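Putative type VI secretion protein (Escherichia coli, PDB 4HH5) probably hydrolyses ATP as a ClpA/ClpB-family ATPase of type VI secretion, the part crystallised being its N-terminal domain. Local coordinates at residues D132-W135 / P136-T139. Residues are numbered along the deposited sequence; the frame is centred on the assembly and turned at random.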
ATOM      1  N   ASP A 132      -7.695   5.761  12.017  1.00 26.56           N
ATOM      2  CA  ASP A 132      -9.151   5.560  12.016  1.00 26.64           C
ATOM      3  C   ASP A 132      -9.900   5.872  10.723  1.00 28.22           C
ATOM      4  O   ASP A 132     -10.837   5.147  10.384  1.00 27.24           O
ATOM      5  CB  ASP A 132      -9.808   6.264  13.207  1.00 29.40           C
ATOM      6  CG  ASP A 132      -9.842   5.401  14.443  1.00 47.63           C
ATOM      7  OD1 ASP A 132      -8.812   5.331  15.144  1.00 49.14           O
ATOM      8  OD2 ASP A 132     -10.891   4.768  14.695  1.00 59.29           O
ATOM      9  N   GLY A 133      -9.490   6.932  10.027  1.00 24.04           N
ATOM     10  CA  GLY A 133     -10.102   7.360   8.770  1.00 23.66           C
ATOM     11  C   GLY A 133      -9.901   6.419   7.596  1.00 26.78           C
ATOM     12  O   GLY A 133     -10.437   6.666   6.508  1.00 25.85           O
ATOM     13  N   LEU A 134      -9.130   5.332   7.800  1.00 22.20           N
ATOM     14  CA  LEU A 134      -8.890   4.325   6.766  1.00 21.48           C
ATOM     15  C   LEU A 134      -9.960   3.212   6.789  1.00 23.08           C
ATOM     16  O   LEU A 134      -9.851   2.245   6.035  1.00 21.77           O
ATOM     17  CB  LEU A 134      -7.467   3.738   6.877  1.00 21.50           C
ATOM     18  CG  LEU A 134      -6.294   4.666   6.516  1.00 26.94           C
ATOM     19  CD1 LEU A 134      -4.981   4.005   6.830  1.00 26.88           C
ATOM     20  CD2 LEU A 134      -6.300   5.030   5.036  1.00 30.13           C
ATOM     21  N   TRP A 135     -11.022   3.370   7.620  1.00 18.85           N
ATOM     22  CA  TRP A 135     -12.121   2.398   7.715  1.00 18.09           C
ATOM     23  C   TRP A 135     -12.742   1.954   6.358  1.00 20.33           C
ATOM     24  O   TRP A 135     -13.057   0.762   6.259  1.00 20.18           O
ATOM     25  CB  TRP A 135     -13.193   2.826   8.751  1.00 17.02           C
ATOM     26  CG  TRP A 135     -13.980   4.034   8.347  1.00 17.82           C
ATOM     27  CD1 TRP A 135     -13.753   5.324   8.721  1.00 20.73           C
ATOM     28  CD2 TRP A 135     -15.121   4.060   7.477  1.00 17.78           C
ATOM     29  NE1 TRP A 135     -14.672   6.159   8.124  1.00 20.30           N
ATOM     30  CE2 TRP A 135     -15.511   5.411   7.338  1.00 21.37           C
ATOM     31  CE3 TRP A 135     -15.818   3.073   6.747  1.00 19.06           C
ATOM     32  CZ2 TRP A 135     -16.574   5.802   6.517  1.00 20.85           C
ATOM     33  CZ3 TRP A 135     -16.859   3.465   5.918  1.00 20.58           C
ATOM     34  CH2 TRP A 135     -17.230   4.812   5.811  1.00 21.14           C
ATOM     35  N   PRO A 136     -12.885   2.807   5.286  1.00 15.67           N
ATOM     36  CA  PRO A 136     -13.469   2.297   4.016  1.00 15.42           C
ATOM     37  C   PRO A 136     -12.659   1.183   3.351  1.00 19.58           C
ATOM     38  O   PRO A 136     -13.228   0.304   2.704  1.00 16.97           O
ATOM     39  CB  PRO A 136     -13.522   3.542   3.115  1.00 17.15           C
ATOM     40  CG  PRO A 136     -13.518   4.711   4.084  1.00 21.36           C
ATOM     41  CD  PRO A 136     -12.582   4.253   5.168  1.00 16.88           C
ATOM     42  N   LEU A 137     -11.331   1.214   3.534  1.00 18.77           N
ATOM     43  CA  LEU A 137     -10.392   0.227   2.993  1.00 19.22           C
ATOM     44  C   LEU A 137     -10.630  -1.167   3.614  1.00 24.43           C
ATOM     45  O   LEU A 137     -10.252  -2.168   3.020  1.00 26.00           O
ATOM     46  CB  LEU A 137      -8.947   0.708   3.261  1.00 19.44           C
ATOM     47  CG  LEU A 137      -8.375   1.788   2.307  1.00 23.70           C
ATOM     48  CD1 LEU A 137      -8.958   3.169   2.578  1.00 23.53           C
ATOM     49  CD2 LEU A 137      -6.873   1.874   2.428  1.00 25.53           C
ATOM     50  N   LEU A 138     -11.274  -1.226   4.789  1.00 21.41           N
ATOM     51  CA  LEU A 138     -11.582  -2.472   5.507  1.00 21.92           C
ATOM     52  C   LEU A 138     -12.977  -3.040   5.189  1.00 25.30           C
ATOM     53  O   LEU A 138     -13.354  -4.076   5.747  1.00 25.42           O
ATOM     54  CB  LEU A 138     -11.416  -2.262   7.031  1.00 22.24           C
ATOM     55  CG  LEU A 138     -10.090  -1.644   7.517  1.00 27.48           C
ATOM     56  CD1 LEU A 138     -10.103  -1.449   9.023  1.00 28.12           C
ATOM     57  CD2 LEU A 138      -8.881  -2.489   7.098  1.00 29.56           C
ATOM     58  N   THR A 139     -13.739  -2.374   4.298  1.00 22.15           N
ATOM     59  CA  THR A 139     -15.115  -2.773   3.957  1.00 22.37           C
ATOM     60  C   THR A 139     -15.245  -3.941   2.990  1.00 27.70           C
ATOM     61  O   THR A 139     -16.240  -4.659   3.055  1.00 27.62           O
ATOM     62  CB  THR A 139     -16.005  -1.576   3.565  1.00 26.36           C
ATOM     63  OG1 THR A 139     -15.501  -0.978   2.373  1.00 26.68           O
ATOM     64  CG2 THR A 139     -16.150  -0.546   4.685  1.00 22.98           C
TER
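Trp135 lays its indole over the ring of Pro136, the next residue along a short 3-10 helix. Pro136 CD sits 3.6 Å from the centroid of the five-membered ring and 19° off its normal, a CH-pi contact made over the face. A chi1 of 68° places CG of Trp135 between its own backbone N and carbonyl carbon, and this folds the indole back across the proline. At the indole edge the methyl CG2 of Thr139 lies 4.2 Å from Trp135 CE3.

The backbone bonds follow the i to i+3 pattern of a 3-10 helix. Leu137 N donates to Leu134 O at 3.1 Å, and Leu138 N to Trp135 O at 3.0 Å; both bonds are bent. Pro136 has no N-H to give, but its carbonyl is held twice by Thr139: OG1 donates to Pro136 O at 2.6 Å, in the carbonyl plane and on a lone pair, while Thr139 N reaches the same oxygen at 3.2 Å.

Among the apolar side chains, Leu134 CD2 meets Leu137 CD1 at 4.1 Å, which joins two buried leucines. This 3-10 turn lies in the loop between helix 115-124 and helix 142-147 in the Clp R domain. Leu134 and Leu137 both touch Ile69 of helix 66-78 and Leu44 of helix 40-50, while the partly exposed Leu138 shares Leu122 of helix 115-124 with Leu137.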